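Local coordinates for unknown conserved protein BH2331 (Bacillus halodurans, PDB 1VL5) that probably transfers methyl groups from S-adenosylmethionine to a substrate not yet identified, as a putative member of the methyltransferase superfamily, at residues F182-L187 against I245-R250; F104-C109 against Q135-D140. One frame throughout, in Å; residues are numbered along the deposited sequence.

Contact 1. Residues F182-L187 against I245-R250; sequences FELEEL and ILMKAR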
ATOM      1  N   PHE A 182      16.687  -5.760   5.770  1.00 26.80           N
ATOM      2  CA  PHE A 182      15.745  -5.438   6.827  1.00 27.58           C
ATOM      3  C   PHE A 182      15.536  -6.684   7.673  1.00 27.29           C
ATOM      4  O   PHE A 182      15.592  -7.809   7.152  1.00 26.16           O
ATOM      5  CB  PHE A 182      14.377  -5.044   6.252  1.00 28.83           C
ATOM      6  CG  PHE A 182      14.276  -3.626   5.823  1.00 21.09           C
ATOM      7  CD1 PHE A 182      14.160  -2.634   6.757  1.00 28.13           C
ATOM      8  CD2 PHE A 182      14.231  -3.292   4.471  1.00 29.75           C
ATOM      9  CE1 PHE A 182      14.040  -1.338   6.386  1.00 27.12           C
ATOM     10  CE2 PHE A 182      14.107  -2.001   4.079  1.00 26.98           C
ATOM     11  CZ  PHE A 182      14.014  -1.001   5.040  1.00 26.23           C
ATOM     12  N   GLU A 183      15.249  -6.478   8.950  1.00 28.23           N
ATOM     13  CA  GLU A 183      14.787  -7.580   9.812  1.00 28.04           C
ATOM     14  C   GLU A 183      13.340  -7.322  10.197  1.00 27.00           C
ATOM     15  O   GLU A 183      13.031  -6.389  10.891  1.00 26.41           O
ATOM     16  CB  GLU A 183      15.661  -7.733  11.042  1.00 27.95           C
ATOM     17  CG  GLU A 183      17.062  -8.257  10.721  1.00 30.90           C
ATOM     18  CD  GLU A 183      17.978  -8.355  11.915  1.00 34.67           C
ATOM     19  OE1 GLU A 183      17.748  -7.721  12.965  1.00 37.77           O
ATOM     20  OE2 GLU A 183      18.971  -9.064  11.796  1.00 38.13           O
ATOM     21  N   LEU A 184      12.459  -8.126   9.645  1.00 24.56           N
ATOM     22  CA  LEU A 184      11.066  -8.100   9.955  1.00 26.58           C
ATOM     23  C   LEU A 184      10.881  -8.273  11.458  1.00 25.23           C
ATOM     24  O   LEU A 184      11.541  -9.076  12.092  1.00 27.08           O
ATOM     25  CB  LEU A 184      10.332  -9.207   9.212  1.00 25.24           C
ATOM     26  CG  LEU A 184       8.811  -9.190   9.408  1.00 28.59           C
ATOM     27  CD1 LEU A 184       8.140  -7.958   8.758  1.00 28.14           C
ATOM     28  CD2 LEU A 184       8.193 -10.441   8.875  1.00 30.12           C
ATOM     29  N   GLU A 185      10.030  -7.445  12.020  1.00 25.73           N
ATOM     30  CA  GLU A 185       9.611  -7.569  13.415  1.00 24.83           C
ATOM     31  C   GLU A 185       8.192  -8.097  13.495  1.00 26.64           C
ATOM     32  O   GLU A 185       7.950  -8.963  14.282  1.00 26.45           O
ATOM     33  CB  GLU A 185       9.736  -6.215  14.123  1.00 25.80           C
ATOM     34  CG  GLU A 185      11.197  -5.822  14.320  1.00 25.58           C
ATOM     35  CD  GLU A 185      11.442  -4.613  15.151  1.00 28.62           C
ATOM     36  OE1 GLU A 185      10.488  -3.861  15.450  1.00 32.01           O
ATOM     37  OE2 GLU A 185      12.644  -4.446  15.512  1.00 27.56           O
ATOM     38  N   GLU A 186       7.262  -7.560  12.691  1.00 27.28           N
ATOM     39  CA  GLU A 186       5.858  -7.893  12.762  1.00 28.31           C
ATOM     40  C   GLU A 186       5.229  -7.858  11.389  1.00 28.02           C
ATOM     41  O   GLU A 186       5.484  -6.946  10.597  1.00 25.74           O
ATOM     42  CB  GLU A 186       5.050  -6.907  13.648  1.00 31.12           C
ATOM     43  CG  GLU A 186       5.584  -6.738  15.033  1.00 31.59           C
ATOM     44  CD  GLU A 186       4.742  -5.765  15.858  1.00 38.11           C
ATOM     45  OE1 GLU A 186       3.500  -5.905  15.793  1.00 38.43           O
ATOM     46  OE2 GLU A 186       5.342  -4.920  16.578  1.00 35.59           O
ATOM     47  N   LEU A 187       4.405  -8.861  11.137  1.00 25.68           N
ATOM     48  CA  LEU A 187       3.561  -8.991   9.934  1.00 26.11           C
ATOM     49  C   LEU A 187       2.121  -9.238  10.421  1.00 25.12           C
ATOM     50  O   LEU A 187       1.874 -10.175  11.147  1.00 28.82           O
ATOM     51  CB  LEU A 187       4.104 -10.120   9.021  1.00 27.99           C
ATOM     52  CG  LEU A 187       3.101 -10.684   7.986  1.00 30.10           C
ATOM     53  CD1 LEU A 187       2.674  -9.647   7.039  1.00 27.01           C
ATOM     54  CD2 LEU A 187       3.650 -11.892   7.181  1.00 35.32           C
ATOM     55  N   ILE A 245      -1.775  -6.604   4.090  1.00 27.01           N
ATOM     56  CA  ILE A 245      -0.792  -6.722   5.135  1.00 24.91           C
ATOM     57  C   ILE A 245      -0.233  -5.408   5.614  1.00 23.71           C
ATOM     58  O   ILE A 245      -0.260  -4.389   4.910  1.00 26.54           O
ATOM     59  CB  ILE A 245       0.397  -7.618   4.671  1.00 25.69           C
ATOM     60  CG1 ILE A 245       0.993  -7.075   3.394  1.00 27.48           C
ATOM     61  CG2 ILE A 245      -0.120  -9.102   4.450  1.00 26.74           C
ATOM     62  CD1 ILE A 245       2.133  -7.906   2.844  1.00 31.74           C
ATOM     63  N   LEU A 246       0.320  -5.484   6.817  1.00 25.46           N
ATOM     64  CA  LEU A 246       1.067  -4.426   7.455  1.00 29.12           C
ATOM     65  C   LEU A 246       2.330  -5.063   8.018  1.00 27.46           C
ATOM     66  O   LEU A 246       2.250  -5.942   8.903  1.00 27.96           O
ATOM     67  CB  LEU A 246       0.214  -3.822   8.586  1.00 29.04           C
ATOM     68  CG  LEU A 246       0.545  -2.595   9.458  1.00 32.86           C
ATOM     69  CD1 LEU A 246      -0.509  -2.513  10.525  1.00 47.24           C
ATOM     70  CD2 LEU A 246       1.834  -2.682  10.133  1.00 40.79           C
HETATM   71  N   MSE A 247       3.480  -4.590   7.516  1.00 26.20           N
HETATM   72  CA  MSE A 247       4.790  -5.006   7.991  1.00 27.38           C
HETATM   73  C   MSE A 247       5.584  -3.873   8.669  1.00 28.20           C
HETATM   74  O   MSE A 247       5.544  -2.719   8.218  1.00 27.27           O
HETATM   75  CB  MSE A 247       5.562  -5.647   6.837  1.00 25.53           C
HETATM   76  CG  MSE A 247       4.887  -6.840   6.271  1.00 32.37           C
HETATM   77 SE   MSE A 247       5.750  -7.394   4.566  1.00 40.32          SE
HETATM   78  CE  MSE A 247       5.046  -5.953   3.590  1.00 34.41           C
ATOM     79  N   LYS A 248       6.185  -4.203   9.815  1.00 25.61           N
ATOM     80  CA  LYS A 248       7.119  -3.379  10.542  1.00 27.13           C
ATOM     81  C   LYS A 248       8.445  -4.118  10.440  1.00 26.88           C
ATOM     82  O   LYS A 248       8.572  -5.228  10.986  1.00 26.43           O
ATOM     83  CB  LYS A 248       6.695  -3.278  12.025  1.00 29.02           C
ATOM     84  CG  LYS A 248       7.547  -2.366  12.911  1.00 28.14           C
ATOM     85  CD  LYS A 248       7.135  -2.502  14.390  1.00 24.54           C
ATOM     86  CE  LYS A 248       7.897  -1.611  15.275  1.00 28.88           C
ATOM     87  NZ  LYS A 248       7.377  -0.215  15.337  1.00 26.32           N
ATOM     88  N   ALA A 249       9.386  -3.539   9.701  1.00 24.97           N
ATOM     89  CA  ALA A 249      10.699  -4.125   9.463  1.00 25.42           C
ATOM     90  C   ALA A 249      11.775  -3.155   9.978  1.00 25.11           C
ATOM     91  O   ALA A 249      11.682  -1.964   9.765  1.00 25.77           O
ATOM     92  CB  ALA A 249      10.907  -4.398   7.974  1.00 26.02           C
ATOM     93  N   ARG A 250      12.766  -3.668  10.704  1.00 26.21           N
ATOM     94  CA  ARG A 250      13.851  -2.876  11.276  1.00 23.65           C
ATOM     95  C   ARG A 250      15.096  -2.857  10.409  1.00 26.61           C
ATOM     96  O   ARG A 250      15.529  -3.894   9.893  1.00 23.25           O
ATOM     97  CB  ARG A 250      14.174  -3.463  12.643  1.00 27.58           C
ATOM     98  CG  ARG A 250      15.118  -2.689  13.526  1.00 23.60           C
ATOM     99  CD  ARG A 250      14.492  -1.411  14.064  1.00 27.01           C
ATOM    100  NE  ARG A 250      13.253  -1.622  14.781  1.00 27.41           N
ATOM    101  CZ  ARG A 250      12.463  -0.638  15.176  1.00 33.35           C
ATOM    102  NH1 ARG A 250      12.818   0.620  14.950  1.00 29.22           N
ATOM    103  NH2 ARG A 250      11.345  -0.895  15.850  1.00 35.53           N
TER
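E183 and R250 form an antiparallel hydrogen-bonded pair: E183 N donates an almost straight hydrogen bond to R250 O at 2.8 Å, and R250 N returns a bond to E183 O. Farther along, K248 O accepts two hydrogen bonds, from E185 N at 2.8 Å and from E186 N at 3.2 Å, while K248 N donates to E186 O. Two residues thus face one, and the pairing slips by a residue between L184-A249 and E186-K248. E185 is the extra residue, and its side chain is turned toward the 245-250 strand.

Charged groups use that turn. R250 grips the E185 carboxylate side-on with two nitrogens: NE reaches OE2 at 3.0 Å, coming from above the carboxylate plane, and NH2 meets OE1 at 3.1 Å on its syn side. The two planes lie 52° apart, so the bidentate pair is twisted rather than coplanar. Bends at chi2 (71°) and chi3 (56°) fold the arginine so that its guanidinium edge meets the glutamate. R250 NH1 is held separately by G133 O. The K248 chain passes E185, its CE 3.4 Å from E185 OE1, before NZ bonds to Q135 OE1 and I32 O.

Apolar contacts line the face bearing L184, L187, M247 and A249. L187 CD1 lies 3.7 Å from M247 CG and also touches I245 CG2, whereas the L184 side chain crosses that of M247 at about a right angle, its CD1 against M247 CB. Where the 182-187 segment begins, A249 CB packs obliquely against the F182 ring, whose edge meets R250 O. The two-against-one pairing at K248 is a classic beta bulge, set here in the antiparallel edge of a Rossmann-like methyltransferase sheet.

Contact 2. Residues F104-C109 against Q135-D140; sequences FHIVTC and QLLLVD
Strands 106-109 and 135-140 run parallel, 8° apart in direction and 4.8 Å at closest approach, in the unbroken register I106-Q135, V107-L136, T108-L137 and C109-L138. Five backbone hydrogen bonds alternate between them, beginning with Q135 N to H105 O and ending with V139 N to C109 O at 2.9 Å. CA-H...O contacts accompany them, such as I106 CA to Q135 O at 3.3 Å.

On the face carrying I106, T108, Q135 and L137, the side chains of I106 and Q135 lie alongside each other and point the same way, with I106 CG1 3.8 Å from Q135 CG. The glutamine leaves its backbone between N and the carbonyl carbon (chi1 55°) and then extends, which lays NE2 beside I106 CD1. Its buried amide is satisfied at both ends, by K248 NZ at OE1 and A33 O at NE2. L137 CD1 fits beside I106 CG2 at 3.8 Å, and T108 CG2 meets L137 CB. The T108 hydroxyl is directed to D43 OD1 in strand 40-44.

The face of V107, C109, L136 and L138 is turned to helix 119-129. Each leucine leans a methyl over the neighbouring strand: L136 CD1 lies 3.5 Å from V107 O, and L138 CD1 is 3.9 Å from C109 CB. F122 of the helix touches both C109 and L138.

Parallel neighbouring strands joined through helix 119-129, which packs on one face of their sheet, constitute a beta-alpha-beta crossover, the repeating element of the Rossmann-like fold of S-adenosylmethionine-dependent methyltransferases.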
ATOM      1  N   PHE A 104      16.121   9.270   7.776  1.00 27.04           N
ATOM      2  CA  PHE A 104      14.818   9.099   8.408  1.00 24.26           C
ATOM      3  C   PHE A 104      14.791   8.109   9.546  1.00 22.96           C
ATOM      4  O   PHE A 104      15.432   7.070   9.483  1.00 27.66           O
ATOM      5  CB  PHE A 104      13.788   8.717   7.302  1.00 23.41           C
ATOM      6  CG  PHE A 104      13.643   9.782   6.250  1.00 23.95           C
ATOM      7  CD1 PHE A 104      12.948  10.963   6.544  1.00 23.55           C
ATOM      8  CD2 PHE A 104      14.317   9.706   5.041  1.00 26.81           C
ATOM      9  CE1 PHE A 104      12.846  11.966   5.609  1.00 22.04           C
ATOM     10  CE2 PHE A 104      14.226  10.740   4.085  1.00 23.28           C
ATOM     11  CZ  PHE A 104      13.477  11.885   4.404  1.00 24.74           C
ATOM     12  N   HIS A 105      13.982   8.380  10.592  1.00 24.16           N
ATOM     13  CA  HIS A 105      13.681   7.339  11.575  1.00 25.21           C
ATOM     14  C   HIS A 105      12.658   6.328  11.070  1.00 27.30           C
ATOM     15  O   HIS A 105      12.712   5.144  11.431  1.00 24.36           O
ATOM     16  CB  HIS A 105      13.196   7.960  12.864  1.00 28.97           C
ATOM     17  CG  HIS A 105      14.150   8.969  13.426  1.00 28.05           C
ATOM     18  ND1 HIS A 105      14.145  10.289  13.031  1.00 28.00           N
ATOM     19  CD2 HIS A 105      15.135   8.850  14.344  1.00 31.96           C
ATOM     20  CE1 HIS A 105      15.063  10.949  13.719  1.00 35.80           C
ATOM     21  NE2 HIS A 105      15.684  10.099  14.517  1.00 29.34           N
ATOM     22  N   ILE A 106      11.718   6.804  10.232  1.00 26.56           N
ATOM     23  CA  ILE A 106      10.623   5.988   9.729  1.00 26.48           C
ATOM     24  C   ILE A 106      10.425   6.214   8.247  1.00 23.68           C
ATOM     25  O   ILE A 106      10.474   7.317   7.791  1.00 23.51           O
ATOM     26  CB  ILE A 106       9.280   6.282  10.500  1.00 26.07           C
ATOM     27  CG1 ILE A 106       9.436   6.003  11.992  1.00 30.13           C
ATOM     28  CG2 ILE A 106       8.146   5.429   9.908  1.00 26.15           C
ATOM     29  CD1 ILE A 106       8.236   6.394  12.839  1.00 27.25           C
ATOM     30  N   VAL A 107      10.225   5.138   7.492  1.00 25.04           N
ATOM     31  CA  VAL A 107       9.704   5.251   6.146  1.00 25.98           C
ATOM     32  C   VAL A 107       8.365   4.561   6.174  1.00 27.47           C
ATOM     33  O   VAL A 107       8.274   3.415   6.615  1.00 29.00           O
ATOM     34  CB  VAL A 107      10.629   4.606   5.083  1.00 23.25           C
ATOM     35  CG1 VAL A 107      10.001   4.682   3.709  1.00 31.64           C
ATOM     36  CG2 VAL A 107      11.952   5.283   5.040  1.00 26.47           C
ATOM     37  N   THR A 108       7.335   5.251   5.708  1.00 28.65           N
ATOM     38  CA  THR A 108       6.025   4.659   5.522  1.00 30.33           C
ATOM     39  C   THR A 108       5.632   4.567   4.061  1.00 27.06           C
ATOM     40  O   THR A 108       6.015   5.411   3.230  1.00 26.78           O
ATOM     41  CB  THR A 108       4.890   5.441   6.263  1.00 31.59           C
ATOM     42  OG1 THR A 108       4.962   6.869   6.033  1.00 32.44           O
ATOM     43  CG2 THR A 108       4.945   5.191   7.690  1.00 38.88           C
ATOM     44  N   CYS A 109       4.845   3.552   3.740  1.00 26.28           N
ATOM     45  CA  CYS A 109       4.338   3.371   2.391  1.00 27.29           C
ATOM     46  C   CYS A 109       3.062   2.518   2.439  1.00 28.97           C
ATOM     47  O   CYS A 109       3.119   1.354   2.796  1.00 27.72           O
ATOM     48  CB  CYS A 109       5.364   2.658   1.515  1.00 28.88           C
ATOM     49  SG  CYS A 109       4.894   2.660  -0.207  1.00 28.95           S
ATOM     50  N   GLN A 135      12.787   2.262  11.122  1.00 25.51           N
ATOM     51  CA  GLN A 135      11.839   1.237  10.710  1.00 24.84           C
ATOM     52  C   GLN A 135      11.108   1.567   9.406  1.00 26.69           C
ATOM     53  O   GLN A 135      10.850   2.710   9.104  1.00 24.86           O
ATOM     54  CB  GLN A 135      10.818   0.974  11.823  1.00 25.23           C
ATOM     55  CG  GLN A 135      10.075   2.267  12.282  1.00 26.18           C
ATOM     56  CD  GLN A 135       8.921   2.006  13.251  1.00 25.82           C
ATOM     57  OE1 GLN A 135       8.150   1.061  13.080  1.00 27.61           O
ATOM     58  NE2 GLN A 135       8.773   2.871  14.254  1.00 24.64           N
ATOM     59  N   LEU A 136      10.783   0.518   8.657  1.00 27.43           N
ATOM     60  CA  LEU A 136       9.903   0.606   7.503  1.00 27.93           C
ATOM     61  C   LEU A 136       8.554   0.056   7.932  1.00 28.74           C
ATOM     62  O   LEU A 136       8.474  -1.034   8.449  1.00 27.88           O
ATOM     63  CB  LEU A 136      10.448  -0.230   6.344  1.00 26.50           C
ATOM     64  CG  LEU A 136       9.495  -0.439   5.174  1.00 26.35           C
ATOM     65  CD1 LEU A 136       9.159   0.822   4.431  1.00 23.40           C
ATOM     66  CD2 LEU A 136      10.145  -1.504   4.229  1.00 29.48           C
ATOM     67  N   LEU A 137       7.506   0.821   7.645  1.00 25.41           N
ATOM     68  CA  LEU A 137       6.138   0.432   7.848  1.00 25.68           C
ATOM     69  C   LEU A 137       5.482   0.367   6.478  1.00 28.31           C
ATOM     70  O   LEU A 137       5.221   1.387   5.859  1.00 27.32           O
ATOM     71  CB  LEU A 137       5.467   1.469   8.772  1.00 25.79           C
ATOM     72  CG  LEU A 137       5.977   1.431  10.234  1.00 27.76           C
ATOM     73  CD1 LEU A 137       5.729   2.753  10.951  1.00 27.38           C
ATOM     74  CD2 LEU A 137       5.388   0.312  11.061  1.00 26.68           C
ATOM     75  N   LEU A 138       5.155  -0.843   6.025  1.00 27.26           N
ATOM     76  CA  LEU A 138       4.637  -1.064   4.689  1.00 28.82           C
ATOM     77  C   LEU A 138       3.303  -1.757   4.734  1.00 26.27           C
ATOM     78  O   LEU A 138       3.162  -2.787   5.399  1.00 27.59           O
ATOM     79  CB  LEU A 138       5.639  -1.909   3.919  1.00 31.89           C
ATOM     80  CG  LEU A 138       5.393  -2.382   2.479  1.00 34.65           C
ATOM     81  CD1 LEU A 138       5.214  -1.245   1.527  1.00 36.49           C
ATOM     82  CD2 LEU A 138       6.573  -3.233   2.040  1.00 33.13           C
ATOM     83  N   VAL A 139       2.321  -1.171   4.036  1.00 27.02           N
ATOM     84  CA  VAL A 139       0.944  -1.634   4.009  1.00 26.20           C
ATOM     85  C   VAL A 139       0.540  -1.750   2.541  1.00 28.64           C
ATOM     86  O   VAL A 139       0.794  -0.833   1.746  1.00 28.45           O
ATOM     87  CB  VAL A 139      -0.039  -0.678   4.731  1.00 23.08           C
ATOM     88  CG1 VAL A 139      -1.491  -1.096   4.446  1.00 25.18           C
ATOM     89  CG2 VAL A 139       0.183  -0.690   6.214  1.00 30.35           C
ATOM     90  N   ASP A 140       0.012  -2.915   2.173  1.00 29.43           N
ATOM     91  CA  ASP A 140      -0.453  -3.146   0.837  1.00 28.24           C
ATOM     92  C   ASP A 140      -1.351  -4.359   0.790  1.00 29.04           C
ATOM     93  O   ASP A 140      -1.352  -5.199   1.676  1.00 25.65           O
ATOM     94  CB  ASP A 140       0.744  -3.360  -0.121  1.00 27.63           C
ATOM     95  CG  ASP A 140       0.463  -2.846  -1.555  1.00 29.14           C
ATOM     96  OD1 ASP A 140      -0.537  -2.131  -1.760  1.00 31.61           O
ATOM     97  OD2 ASP A 140       1.237  -3.209  -2.458  1.00 31.87           O
TER

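The centres of the two contacts are about 9 Å apart within one mixed sheet, and they meet where strand 134-142 runs antiparallel to strand 236-250. Both segments of contact 2 come earlier in the chain than either segment of contact 1. Across the seam M247 N approaches L138 O at 2.8 Å, a probable backbone hydrogen bond, and the K248-Q135 side-chain pair adds a second tie. The order across the sheet is therefore 104-110, 134-142, 236-250, 183-195, with parallel pairing giving way to antiparallel after the second strand. This reversed C-terminal strand is a hallmark of the class I methyltransferase fold, consistent with the assigned family.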